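Local coordinates for ecdysteroid-phosphate phosphatase (Bombyx mori, PDB 3C7T), which removes phosphate from ecdysteroid phosphates such as ecdysone 22-phosphate, releasing the active hormones, and also has protein tyrosine phosphatase activity, at residues G13-T19 with T58-G64; A87-C93 with F189-A193; L118-K122 with M155-T161; M162-F166 with P215-G219. One frame throughout, in Å; residues are numbered along the deposited sequence.

Contact 1: G13-T19 with T58-G64. With WO4 (tungstate(VI)ion), chain E.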
loop_
_atom_site.group_PDB
_atom_site.type_symbol
_atom_site.label_atom_id
_atom_site.label_comp_id
_atom_site.label_asym_id
_atom_site.label_seq_id
_atom_site.Cartn_x
_atom_site.Cartn_y
_atom_site.Cartn_z
ATOM N N GLY A 13 -11.151 0.610 -3.244
ATOM C CA GLY A 13 -9.718 0.410 -3.372
ATOM C C GLY A 13 -9.413 -0.829 -4.201
ATOM O O GLY A 13 -10.312 -1.438 -4.794
ATOM N N GLU A 14 -8.133 -1.199 -4.230
ATOM C CA GLU A 14 -7.625 -2.335 -5.023
ATOM C C GLU A 14 -8.353 -3.642 -4.715
ATOM O O GLU A 14 -8.503 -4.011 -3.551
ATOM C CB GLU A 14 -6.123 -2.519 -4.744
ATOM C CG GLU A 14 -5.477 -3.679 -5.505
ATOM C CD GLU A 14 -3.989 -3.817 -5.232
ATOM O OE1 GLU A 14 -3.595 -4.320 -4.148
ATOM O OE2 GLU A 14 -3.207 -3.446 -6.136
ATOM N N ARG A 15 -8.795 -4.338 -5.771
ATOM C CA ARG A 15 -9.576 -5.579 -5.621
ATOM C C ARG A 15 -8.701 -6.832 -5.620
ATOM O O ARG A 15 -7.789 -6.959 -6.462
ATOM C CB ARG A 15 -10.553 -5.699 -6.810
ATOM C CG ARG A 15 -11.727 -4.737 -6.723
ATOM C CD ARG A 15 -12.453 -4.665 -8.034
ATOM N NE ARG A 15 -13.087 -5.928 -8.451
ATOM C CZ ARG A 15 -14.070 -6.004 -9.358
ATOM N NH1 ARG A 15 -14.522 -4.905 -9.948
ATOM N NH2 ARG A 15 -14.617 -7.186 -9.680
ATOM N N VAL A 16 -9.019 -7.803 -4.755
ATOM C CA VAL A 16 -8.287 -9.069 -4.794
ATOM C C VAL A 16 -8.418 -9.732 -6.185
ATOM O O VAL A 16 -7.441 -10.185 -6.759
ATOM C CB VAL A 16 -8.786 -10.079 -3.708
ATOM C CG1 VAL A 16 -8.156 -11.459 -3.930
ATOM C CG2 VAL A 16 -8.443 -9.548 -2.297
ATOM N N ASP A 17 -9.638 -9.820 -6.703
ATOM C CA ASP A 17 -9.887 -10.581 -7.959
ATOM C C ASP A 17 -9.186 -9.989 -9.191
ATOM O O ASP A 17 -8.907 -10.718 -10.161
ATOM C CB ASP A 17 -11.393 -10.817 -8.184
ATOM C CG ASP A 17 -12.178 -9.544 -8.460
ATOM O OD1 ASP A 17 -11.668 -8.416 -8.312
ATOM O OD2 ASP A 17 -13.383 -9.657 -8.805
ATOM N N LEU A 18 -8.864 -8.696 -9.145
ATOM C CA LEU A 18 -8.171 -8.068 -10.277
ATOM C C LEU A 18 -6.655 -8.068 -10.113
ATOM O O LEU A 18 -5.913 -7.804 -11.084
ATOM C CB LEU A 18 -8.654 -6.626 -10.493
ATOM C CG LEU A 18 -10.140 -6.450 -10.841
ATOM C CD1 LEU A 18 -10.494 -4.987 -11.192
ATOM C CD2 LEU A 18 -10.568 -7.428 -11.960
ATOM N N THR A 19 -6.204 -8.338 -8.893
ATOM C CA THR A 19 -4.781 -8.362 -8.569
ATOM C C THR A 19 -4.183 -9.755 -8.681
ATOM O O THR A 19 -2.996 -9.891 -8.992
ATOM C CB THR A 19 -4.577 -7.837 -7.120
ATOM O OG1 THR A 19 -5.102 -6.511 -7.043
ATOM C CG2 THR A 19 -3.098 -7.837 -6.704
ATOM N N THR A 58 -15.615 -9.973 -4.452
ATOM C CA THR A 58 -14.208 -9.882 -4.004
ATOM C C THR A 58 -13.954 -8.972 -2.784
ATOM O O THR A 58 -14.588 -7.923 -2.648
ATOM C CB THR A 58 -13.323 -9.421 -5.179
ATOM O OG1 THR A 58 -11.941 -9.599 -4.839
ATOM C CG2 THR A 58 -13.626 -7.959 -5.536
ATOM N N PRO A 59 -13.044 -9.378 -1.878
ATOM C CA PRO A 59 -12.535 -8.467 -0.834
ATOM C C PRO A 59 -11.592 -7.435 -1.459
ATOM O O PRO A 59 -11.131 -7.622 -2.594
ATOM C CB PRO A 59 -11.684 -9.389 0.040
ATOM C CG PRO A 59 -12.092 -10.785 -0.302
ATOM C CD PRO A 59 -12.484 -10.734 -1.747
ATOM N N LEU A 60 -11.278 -6.377 -0.709
ATOM C CA LEU A 60 -10.089 -5.563 -1.024
ATOM C C LEU A 60 -8.826 -6.312 -0.644
ATOM O O LEU A 60 -8.837 -7.107 0.285
ATOM C CB LEU A 60 -10.088 -4.272 -0.206
ATOM C CG LEU A 60 -11.210 -3.249 -0.348
ATOM C CD1 LEU A 60 -10.918 -2.094 0.606
ATOM C CD2 LEU A 60 -11.293 -2.761 -1.818
ATOM N N THR A 61 -7.730 -5.989 -1.329
ATOM C CA THR A 61 -6.384 -6.408 -0.925
ATOM C C THR A 61 -6.008 -5.583 0.315
ATOM O O THR A 61 -6.716 -4.615 0.661
ATOM C CB THR A 61 -5.367 -6.084 -2.022
ATOM O OG1 THR A 61 -5.419 -4.690 -2.308
ATOM C CG2 THR A 61 -5.719 -6.896 -3.298
ATOM N N ARG A 62 -4.900 -5.954 0.960
ATOM C CA ARG A 62 -4.317 -5.122 2.038
ATOM C C ARG A 62 -4.062 -3.709 1.531
ATOM O O ARG A 62 -4.374 -2.733 2.227
ATOM C CB ARG A 62 -3.043 -5.757 2.624
ATOM C CG ARG A 62 -3.253 -7.092 3.399
ATOM C CD ARG A 62 -4.129 -6.940 4.642
ATOM N NE ARG A 62 -3.564 -5.992 5.612
ATOM C CZ ARG A 62 -2.664 -6.292 6.546
ATOM N NH1 ARG A 62 -2.174 -7.512 6.635
ATOM N NH2 ARG A 62 -2.220 -5.339 7.376
ATOM N N LEU A 63 -3.519 -3.595 0.322
ATOM C CA LEU A 63 -3.237 -2.293 -0.266
ATOM C C LEU A 63 -4.552 -1.528 -0.441
ATOM O O LEU A 63 -4.602 -0.327 -0.249
ATOM C CB LEU A 63 -2.559 -2.448 -1.621
ATOM C CG LEU A 63 -2.272 -1.144 -2.358
ATOM C CD1 LEU A 63 -1.671 -0.068 -1.420
ATOM C CD2 LEU A 63 -1.403 -1.407 -3.568
ATOM N N GLY A 64 -5.610 -2.222 -0.844
ATOM C CA GLY A 64 -6.915 -1.558 -1.051
ATOM C C GLY A 64 -7.454 -0.902 0.210
ATOM O O GLY A 64 -7.947 0.221 0.172
HETATM W W WO4 E . -15.256 -1.221 -9.919
HETATM O O1 WO4 E . -15.120 0.707 -9.952
HETATM O O2 WO4 E . -16.082 -1.477 -11.709
HETATM O O3 WO4 E . -13.636 -2.358 -10.078
HETATM O O4 WO4 E . -16.609 -2.003 -8.729
HETATM O O HOH W 1 -15.928 -9.945 -7.281
#
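A buried carboxylate, that of Glu14, is held by the capping hydroxyl of Thr61, which does two jobs. Thr61 OG1 donates to Glu14 OE1 at 2.6 Å, on the lone pair facing away from OE2, and accepts from Gly64 N as the N-cap of helix 62-77. Glu14 reaches it with an extended chain, CG anti to the backbone N (chi1 180°), crossing Thr61 at about a right angle. Asn39 also donates to OE1, and Ser251 of the second subunit bonds OE2, so both carboxylate oxygens are satisfied. Backbone bonds zip the segments together on either side of Arg15: Thr61 N to Glu14 O at 3.1 Å, and Val16 N to Pro59 O at 3.0 Å and nearly straight (172°). Asp17 N then donates to Thr58 OG1 at 3.0 Å. Asp17 holds Arg15 side-on, its OD1 2.9 Å from Arg15 NE and its OD2 2.9 Å from Arg15 NH2, which should limit rotation of the guanidinium. Thr58 CG2 packs 3.6 Å from Arg15 NE. A water links Asp17 OD2 to Thr58 N. Thus braced, Arg15 NH1 meets tungstate O3 at 2.7 Å, in the guanidinium plane. Gly13 completes the Arg-His-Gly motif begun by Arg11 and the phosphohistidine-forming His12, and the loop after it supplies Arg15 to the phosphate pocket of the histidine phosphatase fold.

Contact 2: A87-C93 with F189-A193. With WO4 (tungstate(VI)ion), chain E.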
loop_
_atom_site.group_PDB
_atom_site.type_symbol
_atom_site.label_atom_id
_atom_site.label_comp_id
_atom_site.label_asym_id
_atom_site.label_seq_id
_atom_site.Cartn_x
_atom_site.Cartn_y
_atom_site.Cartn_z
ATOM N N ALA A 87 -22.556 3.402 1.174
ATOM C CA ALA A 87 -21.713 2.490 0.412
ATOM C C ALA A 87 -22.547 1.547 -0.430
ATOM O O ALA A 87 -23.593 1.059 0.014
ATOM C CB ALA A 87 -20.818 1.705 1.328
ATOM N N SER A 88 -22.078 1.291 -1.653
ATOM C CA SER A 88 -22.639 0.234 -2.478
ATOM C C SER A 88 -22.564 -1.067 -1.681
ATOM O O SER A 88 -21.687 -1.214 -0.855
ATOM C CB SER A 88 -21.797 0.104 -3.750
ATOM O OG SER A 88 -22.004 -1.145 -4.351
ATOM N N PRO A 89 -23.504 -2.007 -1.899
ATOM C CA PRO A 89 -23.473 -3.226 -1.089
ATOM C C PRO A 89 -22.354 -4.229 -1.455
ATOM O O PRO A 89 -22.198 -5.236 -0.750
ATOM C CB PRO A 89 -24.876 -3.826 -1.315
ATOM C CG PRO A 89 -25.263 -3.338 -2.661
ATOM C CD PRO A 89 -24.656 -1.979 -2.820
ATOM N N ALA A 90 -21.590 -3.958 -2.527
ATOM C CA ALA A 90 -20.417 -4.775 -2.890
ATOM C C ALA A 90 -19.429 -4.766 -1.738
ATOM O O ALA A 90 -19.144 -3.690 -1.160
ATOM C CB ALA A 90 -19.746 -4.234 -4.165
ATOM N N LEU A 91 -18.859 -5.937 -1.428
ATOM C CA LEU A 91 -17.956 -6.036 -0.281
ATOM C C LEU A 91 -16.786 -5.078 -0.392
ATOM O O LEU A 91 -16.373 -4.498 0.627
ATOM C CB LEU A 91 -17.411 -7.449 -0.093
ATOM C CG LEU A 91 -16.381 -7.587 1.022
ATOM C CD1 LEU A 91 -16.984 -7.212 2.404
ATOM C CD2 LEU A 91 -15.721 -9.002 0.997
ATOM N N ARG A 92 -16.251 -4.912 -1.596
ATOM C CA ARG A 92 -15.118 -3.975 -1.800
ATOM C C ARG A 92 -15.463 -2.531 -1.410
ATOM O O ARG A 92 -14.605 -1.774 -0.928
ATOM C CB ARG A 92 -14.623 -4.055 -3.250
ATOM C CG ARG A 92 -15.695 -3.716 -4.283
ATOM C CD ARG A 92 -15.171 -3.983 -5.684
ATOM N NE ARG A 92 -16.120 -3.839 -6.791
ATOM C CZ ARG A 92 -16.981 -4.782 -7.207
ATOM N NH1 ARG A 92 -17.113 -5.950 -6.559
ATOM N NH2 ARG A 92 -17.754 -4.533 -8.262
ATOM N N CYS A 93 -16.716 -2.155 -1.613
ATOM C CA CYS A 93 -17.165 -0.792 -1.304
ATOM C C CYS A 93 -17.370 -0.604 0.201
ATOM O O CYS A 93 -16.964 0.419 0.784
ATOM C CB CYS A 93 -18.430 -0.438 -2.092
ATOM S SG CYS A 93 -18.248 -0.699 -3.877
ATOM N N PHE A 189 -20.293 9.098 -0.755
ATOM C CA PHE A 189 -20.832 7.934 -1.465
ATOM C C PHE A 189 -19.635 7.087 -1.888
ATOM O O PHE A 189 -18.777 7.569 -2.638
ATOM C CB PHE A 189 -21.566 8.366 -2.727
ATOM C CG PHE A 189 -22.780 9.235 -2.467
ATOM C CD1 PHE A 189 -23.858 8.739 -1.730
ATOM C CD2 PHE A 189 -22.831 10.524 -2.982
ATOM C CE1 PHE A 189 -24.989 9.530 -1.498
ATOM C CE2 PHE A 189 -23.963 11.340 -2.763
ATOM C CZ PHE A 189 -25.029 10.835 -2.003
ATOM N N ILE A 190 -19.567 5.862 -1.382
ATOM C CA ILE A 190 -18.414 4.994 -1.624
ATOM C C ILE A 190 -18.865 3.840 -2.484
ATOM O O ILE A 190 -19.718 3.032 -2.084
ATOM C CB ILE A 190 -17.758 4.549 -0.312
ATOM C CG1 ILE A 190 -17.216 5.801 0.393
ATOM C CG2 ILE A 190 -16.646 3.501 -0.597
ATOM C CD1 ILE A 190 -16.831 5.630 1.855
ATOM N N GLY A 191 -18.319 3.784 -3.694
ATOM C CA GLY A 191 -18.883 2.899 -4.708
ATOM C C GLY A 191 -17.896 2.467 -5.772
ATOM O O GLY A 191 -16.832 1.931 -5.481
ATOM N N HIS A 192 -18.283 2.711 -7.013
ATOM C CA HIS A 192 -17.659 2.132 -8.190
ATOM C C HIS A 192 -17.074 3.290 -9.013
ATOM O O HIS A 192 -17.235 4.444 -8.626
ATOM C CB HIS A 192 -18.736 1.350 -8.966
ATOM C CG HIS A 192 -19.397 0.276 -8.150
ATOM N ND1 HIS A 192 -18.830 -0.967 -7.944
ATOM C CD2 HIS A 192 -20.562 0.278 -7.462
ATOM C CE1 HIS A 192 -19.623 -1.683 -7.162
ATOM N NE2 HIS A 192 -20.689 -0.953 -6.869
ATOM N N ALA A 193 -16.408 3.002 -10.130
ATOM C CA ALA A 193 -15.781 4.058 -10.950
ATOM C C ALA A 193 -16.834 5.071 -11.424
ATOM O O ALA A 193 -16.599 6.290 -11.404
ATOM C CB ALA A 193 -15.031 3.456 -12.133
HETATM W W WO4 E . -15.256 -1.221 -9.919
HETATM O O1 WO4 E . -15.120 0.707 -9.952
HETATM O O2 WO4 E . -16.082 -1.477 -11.709
HETATM O O3 WO4 E . -13.636 -2.358 -10.078
HETATM O O4 WO4 E . -16.609 -2.003 -8.729
#
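Ser88 and His192 meet at the tight end of this contact, where Ser88 OG and His192 NE2 share a hydrogen bond of 2.8 Å. Just before them the backbones of strands 84-87 and 187-191 run parallel, Ala87 bridged to Ile190, and Ser88 N donates to Ile190 O at 3.0 Å. Cys93 closes the packing: its SG sits over one face of the imidazole, 4.0 Å from the ring centroid of His192 and offset toward the rim, while Ile190 CG2 abuts Cys93 O at 3.4 Å. Toward the pocket the fit between protein groups is looser. The Arg92 guanidinium and the His192 ring cross with planes 73° apart, and the anion joins them: tungstate O4 takes bonds from His192 ND1 at 2.6 Å (169°), from Arg92 NE at 2.7 Å and from Arg92 NH2 at 2.8 Å. O4 lies at the edge of both flat groups. On the more open side Ala193, partly exposed, offers its backbone N to tungstate O1. An alanine in place of His192 removes the imidazole and would probably leave O4 held less firmly, by Arg92 alone among these residues, and Ser88 OG without its mate. Arg92, His192 and the backbone of Ala193 form one wall of the tungstate (phosphate) pocket beside the ends of the parallel strands, consistent with His192 being the second active-site histidine of the superfamily.

Contact 3: L118-K122 with M155-T161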
loop_
_atom_site.group_PDB
_atom_site.type_symbol
_atom_site.label_atom_id
_atom_site.label_comp_id
_atom_site.label_asym_id
_atom_site.label_seq_id
_atom_site.Cartn_x
_atom_site.Cartn_y
_atom_site.Cartn_z
ATOM N N LEU A 118 -26.607 2.456 -4.866
ATOM C CA LEU A 118 -25.248 2.749 -5.319
ATOM C C LEU A 118 -24.570 1.613 -6.085
ATOM O O LEU A 118 -23.461 1.798 -6.602
ATOM C CB LEU A 118 -24.384 3.176 -4.108
ATOM C CG LEU A 118 -24.835 4.445 -3.355
ATOM C CD1 LEU A 118 -23.906 4.685 -2.186
ATOM C CD2 LEU A 118 -24.892 5.673 -4.279
ATOM N N PHE A 119 -25.216 0.447 -6.181
ATOM C CA PHE A 119 -24.576 -0.682 -6.876
ATOM C C PHE A 119 -24.339 -0.387 -8.371
ATOM O O PHE A 119 -25.095 0.361 -9.003
ATOM C CB PHE A 119 -25.334 -2.007 -6.652
ATOM C CG PHE A 119 -24.579 -3.226 -7.134
ATOM C CD1 PHE A 119 -23.397 -3.613 -6.523
ATOM C CD2 PHE A 119 -25.069 -3.984 -8.207
ATOM C CE1 PHE A 119 -22.689 -4.734 -6.977
ATOM C CE2 PHE A 119 -24.378 -5.117 -8.666
ATOM C CZ PHE A 119 -23.187 -5.491 -8.049
ATOM N N GLU A 120 -23.264 -0.976 -8.915
ATOM C CA GLU A 120 -22.864 -0.797 -10.298
ATOM C C GLU A 120 -23.971 -1.247 -11.262
ATOM O O GLU A 120 -24.940 -1.889 -10.857
ATOM C CB GLU A 120 -21.587 -1.602 -10.569
ATOM C CG GLU A 120 -21.806 -3.114 -10.603
ATOM C CD GLU A 120 -20.519 -3.899 -10.818
ATOM O OE1 GLU A 120 -19.429 -3.267 -10.832
ATOM O OE2 GLU A 120 -20.610 -5.152 -10.994
ATOM N N PHE A 121 -23.812 -0.891 -12.530
ATOM C CA PHE A 121 -24.745 -1.263 -13.586
ATOM C C PHE A 121 -24.788 -2.777 -13.753
ATOM O O PHE A 121 -23.747 -3.425 -13.921
ATOM C CB PHE A 121 -24.304 -0.545 -14.876
ATOM C CG PHE A 121 -25.123 -0.863 -16.099
ATOM C CD1 PHE A 121 -26.488 -1.150 -16.022
ATOM C CD2 PHE A 121 -24.515 -0.807 -17.356
ATOM C CE1 PHE A 121 -27.212 -1.425 -17.170
ATOM C CE2 PHE A 121 -25.233 -1.075 -18.496
ATOM C CZ PHE A 121 -26.588 -1.378 -18.402
ATOM N N LYS A 122 -26.000 -3.327 -13.698
ATOM C CA LYS A 122 -26.257 -4.729 -14.013
ATOM C C LYS A 122 -26.566 -4.904 -15.507
ATOM O O LYS A 122 -27.739 -4.878 -15.916
ATOM C CB LYS A 122 -27.417 -5.257 -13.161
ATOM C CG LYS A 122 -27.157 -5.189 -11.658
ATOM C CD LYS A 122 -28.346 -5.701 -10.869
ATOM C CE LYS A 122 -29.512 -4.709 -10.891
ATOM N NZ LYS A 122 -30.787 -5.408 -10.548
ATOM N N MET A 155 -33.187 -3.552 -4.533
ATOM C CA MET A 155 -32.702 -3.990 -5.833
ATOM C C MET A 155 -32.629 -5.516 -5.970
ATOM O O MET A 155 -32.253 -6.222 -5.033
ATOM C CB MET A 155 -31.353 -3.332 -6.122
ATOM C CG MET A 155 -30.881 -3.453 -7.542
ATOM S SD MET A 155 -29.105 -3.233 -7.538
ATOM C CE MET A 155 -28.587 -4.607 -6.499
ATOM N N ASP A 156 -32.994 -6.011 -7.147
ATOM C CA ASP A 156 -33.006 -7.447 -7.377
ATOM C C ASP A 156 -31.778 -7.947 -8.161
ATOM O O ASP A 156 -30.859 -7.176 -8.465
ATOM C CB ASP A 156 -34.332 -7.876 -8.023
ATOM C CG ASP A 156 -34.336 -7.728 -9.531
ATOM O OD1 ASP A 156 -33.733 -6.762 -10.056
ATOM O OD2 ASP A 156 -34.957 -8.593 -10.190
ATOM N N ALA A 157 -31.779 -9.243 -8.468
ATOM C CA ALA A 157 -30.646 -9.931 -9.093
ATOM C C ALA A 157 -30.667 -9.866 -10.627
ATOM O O ALA A 157 -29.809 -10.469 -11.295
ATOM C CB ALA A 157 -30.603 -11.398 -8.622
ATOM N N SER A 158 -31.626 -9.120 -11.178
ATOM C CA SER A 158 -31.875 -9.125 -12.611
ATOM C C SER A 158 -31.150 -7.994 -13.328
ATOM O O SER A 158 -30.957 -6.920 -12.760
ATOM C CB SER A 158 -33.378 -9.011 -12.868
ATOM O OG SER A 158 -33.845 -10.092 -13.654
ATOM N N ALA A 159 -30.757 -8.249 -14.577
ATOM C CA ALA A 159 -30.204 -7.217 -15.447
ATOM C C ALA A 159 -31.217 -6.086 -15.554
ATOM O O ALA A 159 -32.401 -6.280 -15.291
ATOM C CB ALA A 159 -29.885 -7.781 -16.820
ATOM N N GLU A 160 -30.740 -4.912 -15.942
ATOM C CA GLU A 160 -31.563 -3.716 -16.006
ATOM C C GLU A 160 -31.075 -2.930 -17.210
ATOM O O GLU A 160 -29.975 -3.169 -17.712
ATOM C CB GLU A 160 -31.380 -2.889 -14.717
ATOM C CG GLU A 160 -29.936 -2.399 -14.548
ATOM C CD GLU A 160 -29.600 -1.823 -13.166
ATOM O OE1 GLU A 160 -30.508 -1.412 -12.408
ATOM O OE2 GLU A 160 -28.394 -1.779 -12.843
ATOM N N THR A 161 -31.891 -2.000 -17.685
ATOM C CA THR A 161 -31.479 -1.105 -18.749
ATOM C C THR A 161 -30.607 0.003 -18.158
ATOM O O THR A 161 -30.649 0.262 -16.944
ATOM C CB THR A 161 -32.685 -0.463 -19.441
ATOM O OG1 THR A 161 -33.288 0.481 -18.555
ATOM C CG2 THR A 161 -33.727 -1.541 -19.843
#
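The loop that brings Glu120 to the tungstate pocket is tied behind that residue to 155-161, chiefly through Lys122 and Glu160. These two exchange bonds: Lys122 N donates to Glu160 OE2 at 3.0 Å, almost straight (174°) and on the side away from OE1, while Glu160 N returns a bond to Lys122 O at 3.0 Å. The side chain of Lys122 turns at chi3 (-73°), carrying its ammonium group into the curve of 155-158. There Lys122 NZ donates to Ser158 O at 2.7 Å, in the carbonyl plane, and to Asp156 O at 2.7 Å, well above that carbonyl plane. A salt bridge of 3.3 Å from Lys122 NZ to Asp156 OD1 adds a third tie, so the charge is held mainly by backbone oxygens. Phe121 crosses Glu160 at a slant, its ring edge toward Glu160 CG, with Phe121 CE1 3.3 Å from Glu160 O. At the other end Met155 SD lies 5.3 Å from the Phe119 ring centroid, obliquely, a Met-aromatic contact, and Met155 CE packs 4.0 Å from Phe119 CD2. Both segments are loops, one following strand 112-114 and the other leading into helix 162-179. Arg168 of that helix fastens them, forming a salt bridge with Glu160 OE2 and bonding the carbonyls of Phe119 and Glu120, and Phe165 of the same helix meets the Phe121 ring.

Contact 4: M162-F166 with P215-G219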
loop_
_atom_site.group_PDB
_atom_site.type_symbol
_atom_site.label_atom_id
_atom_site.label_comp_id
_atom_site.label_asym_id
_atom_site.label_seq_id
_atom_site.Cartn_x
_atom_site.Cartn_y
_atom_site.Cartn_z
ATOM N N MET A 162 -29.842 0.660 -19.028
ATOM C CA MET A 162 -28.998 1.781 -18.629
ATOM C C MET A 162 -29.803 2.898 -17.964
ATOM O O MET A 162 -29.349 3.488 -16.982
ATOM C CB MET A 162 -28.209 2.326 -19.830
ATOM C CG MET A 162 -27.033 3.191 -19.420
ATOM S SD MET A 162 -26.164 4.029 -20.765
ATOM C CE MET A 162 -27.358 5.303 -21.165
ATOM N N ASP A 163 -30.995 3.186 -18.495
ATOM C CA ASP A 163 -31.875 4.191 -17.892
ATOM C C ASP A 163 -32.266 3.855 -16.457
ATOM O O ASP A 163 -32.234 4.733 -15.582
ATOM C CB ASP A 163 -33.133 4.399 -18.745
ATOM C CG ASP A 163 -32.903 5.360 -19.909
ATOM O OD1 ASP A 163 -31.724 5.703 -20.195
ATOM O OD2 ASP A 163 -33.908 5.778 -20.539
ATOM N N GLU A 164 -32.641 2.598 -16.224
ATOM C CA GLU A 164 -33.032 2.118 -14.899
ATOM C C GLU A 164 -31.864 2.205 -13.919
ATOM O O GLU A 164 -32.046 2.533 -12.739
ATOM C CB GLU A 164 -33.514 0.671 -14.993
ATOM C CG GLU A 164 -34.919 0.525 -15.580
ATOM C CD GLU A 164 -35.228 -0.882 -16.080
ATOM O OE1 GLU A 164 -34.307 -1.729 -16.216
ATOM O OE2 GLU A 164 -36.421 -1.136 -16.364
ATOM N N PHE A 165 -30.668 1.907 -14.422
ATOM C CA PHE A 165 -29.464 1.997 -13.603
ATOM C C PHE A 165 -29.235 3.424 -13.131
ATOM O O PHE A 165 -29.078 3.661 -11.925
ATOM C CB PHE A 165 -28.231 1.445 -14.339
ATOM C CG PHE A 165 -26.928 1.975 -13.811
ATOM C CD1 PHE A 165 -26.449 1.572 -12.563
ATOM C CD2 PHE A 165 -26.180 2.882 -14.552
ATOM C CE1 PHE A 165 -25.247 2.074 -12.064
ATOM C CE2 PHE A 165 -24.954 3.392 -14.038
ATOM C CZ PHE A 165 -24.517 2.988 -12.804
ATOM N N PHE A 166 -29.234 4.376 -14.060
ATOM C CA PHE A 166 -29.002 5.752 -13.666
ATOM C C PHE A 166 -30.096 6.332 -12.759
ATOM O O PHE A 166 -29.831 7.157 -11.887
ATOM C CB PHE A 166 -28.730 6.635 -14.881
ATOM C CG PHE A 166 -27.335 6.490 -15.423
ATOM C CD1 PHE A 166 -26.245 6.939 -14.697
ATOM C CD2 PHE A 166 -27.119 5.915 -16.665
ATOM C CE1 PHE A 166 -24.934 6.804 -15.198
ATOM C CE2 PHE A 166 -25.820 5.776 -17.184
ATOM C CZ PHE A 166 -24.730 6.222 -16.445
ATOM N N PRO A 215 -26.896 14.339 -20.692
ATOM C CA PRO A 215 -27.536 13.053 -20.441
ATOM C C PRO A 215 -26.511 12.090 -19.852
ATOM O O PRO A 215 -25.324 12.187 -20.176
ATOM C CB PRO A 215 -27.953 12.586 -21.841
ATOM C CG PRO A 215 -28.103 13.837 -22.619
ATOM C CD PRO A 215 -27.028 14.743 -22.106
ATOM N N TYR A 216 -26.968 11.200 -18.974
ATOM C CA TYR A 216 -26.123 10.167 -18.383
ATOM C C TYR A 216 -25.584 9.210 -19.459
ATOM O O TYR A 216 -26.321 8.809 -20.362
ATOM C CB TYR A 216 -26.922 9.358 -17.370
ATOM C CG TYR A 216 -27.269 10.052 -16.067
ATOM C CD1 TYR A 216 -26.275 10.392 -15.149
ATOM C CD2 TYR A 216 -28.604 10.308 -15.726
ATOM C CE1 TYR A 216 -26.588 11.002 -13.933
ATOM C CE2 TYR A 216 -28.932 10.917 -14.511
ATOM C CZ TYR A 216 -27.915 11.263 -13.623
ATOM O OH TYR A 216 -28.206 11.858 -12.422
ATOM N N GLU A 217 -24.306 8.845 -19.334
ATOM C CA GLU A 217 -23.592 8.043 -20.333
ATOM C C GLU A 217 -22.700 7.026 -19.650
ATOM O O GLU A 217 -21.841 7.407 -18.853
ATOM C CB GLU A 217 -22.632 8.929 -21.129
ATOM C CG GLU A 217 -23.162 9.574 -22.366
ATOM C CD GLU A 217 -22.032 10.188 -23.180
ATOM O OE1 GLU A 217 -21.289 11.052 -22.646
ATOM O OE2 GLU A 217 -21.878 9.798 -24.359
ATOM N N ILE A 218 -22.862 5.747 -19.977
ATOM C CA ILE A 218 -21.824 4.771 -19.666
ATOM C C ILE A 218 -20.825 4.915 -20.823
ATOM O O ILE A 218 -21.204 4.871 -22.000
ATOM C CB ILE A 218 -22.383 3.306 -19.579
ATOM C CG1 ILE A 218 -23.214 3.095 -18.297
ATOM C CG2 ILE A 218 -21.263 2.267 -19.684
ATOM C CD1 ILE A 218 -22.400 2.796 -17.024
ATOM N N GLY A 219 -19.560 5.118 -20.504
ATOM C CA GLY A 219 -18.566 5.183 -21.577
ATOM C C GLY A 219 -18.257 6.599 -22.012
ATOM O O GLY A 219 -17.649 6.803 -23.061
#
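Phe166, Tyr216 and Ile218 bury most of the surface here, in a largely apolar joint, without a hydrogen bond between the two segments, that joins the first turn of helix 162-179 to the loop 215-219. Phe166 and Tyr216 lie nearly parallel, planes 9° apart and centroids 4.7 Å apart, but slid so far that the rings barely overlap. Each ring instead covers the other's CB. Tyr216 CB stands over the centre of the Phe166 ring, 3.4 Å from the centroid, and Phe166 CB sits over a face of the Tyr216 ring, 4.2 Å from its centroid; both are CH-pi contacts. The rings come nearest at Phe166 CD1 and Tyr216 CD1, 3.5 Å apart. Phe166 has its CG beside the backbone N (chi1 -77°), which turns the ring toward the loop, and the face opposite Tyr216 CB is met near its rim by Phe165 CE2. Ile218 touches both phenylalanines: its CG1 is 3.9 Å from Phe166 CE2, and its CD1 is 4.0 Å from Phe165 CE2. Met162 slides past Ile218 in the opposite direction, with its SD in the plane of the Phe166 ring, at the edge. Replacing Phe166 with an alanine would probably open a gap between Tyr216 and Phe165 and deprive Tyr216 CB of the ring it packs on. The hydroxyl of Tyr216 is bonded to Glu170, further along helix 162-179, and its ring makes a cation-pi contact with Arg205. Helix 193-204 borders the cluster, Gln198 touching Phe165 and Phe166, and Ile194 touching Phe165 and Ile218.

How the contacts relate
Contacts 1 and 2 share the tungstate, their centres 13 Å apart: Arg15 and Arg92 reach it side by side, with Arg15 CD 3.7 Å from Arg92 CD, while Arg11 and Lys224 add further donors. Contact 3 adjoins contact 2, again with centres 13 Å apart. There Glu120 OE1 lies 3.3 Å from Arg92 NH2, a weak ion pair, and the Phe119 ring meets His192. Contact 4 backs contact 3, the Phe165 ring resting its CE1 3.3 Å from Phe121 N. Contact 4 lies farther out: its Ile218 side chain is about 9 Å from the tungstate, and contacts 1 and 4 are about 13 Å apart at their nearest atoms.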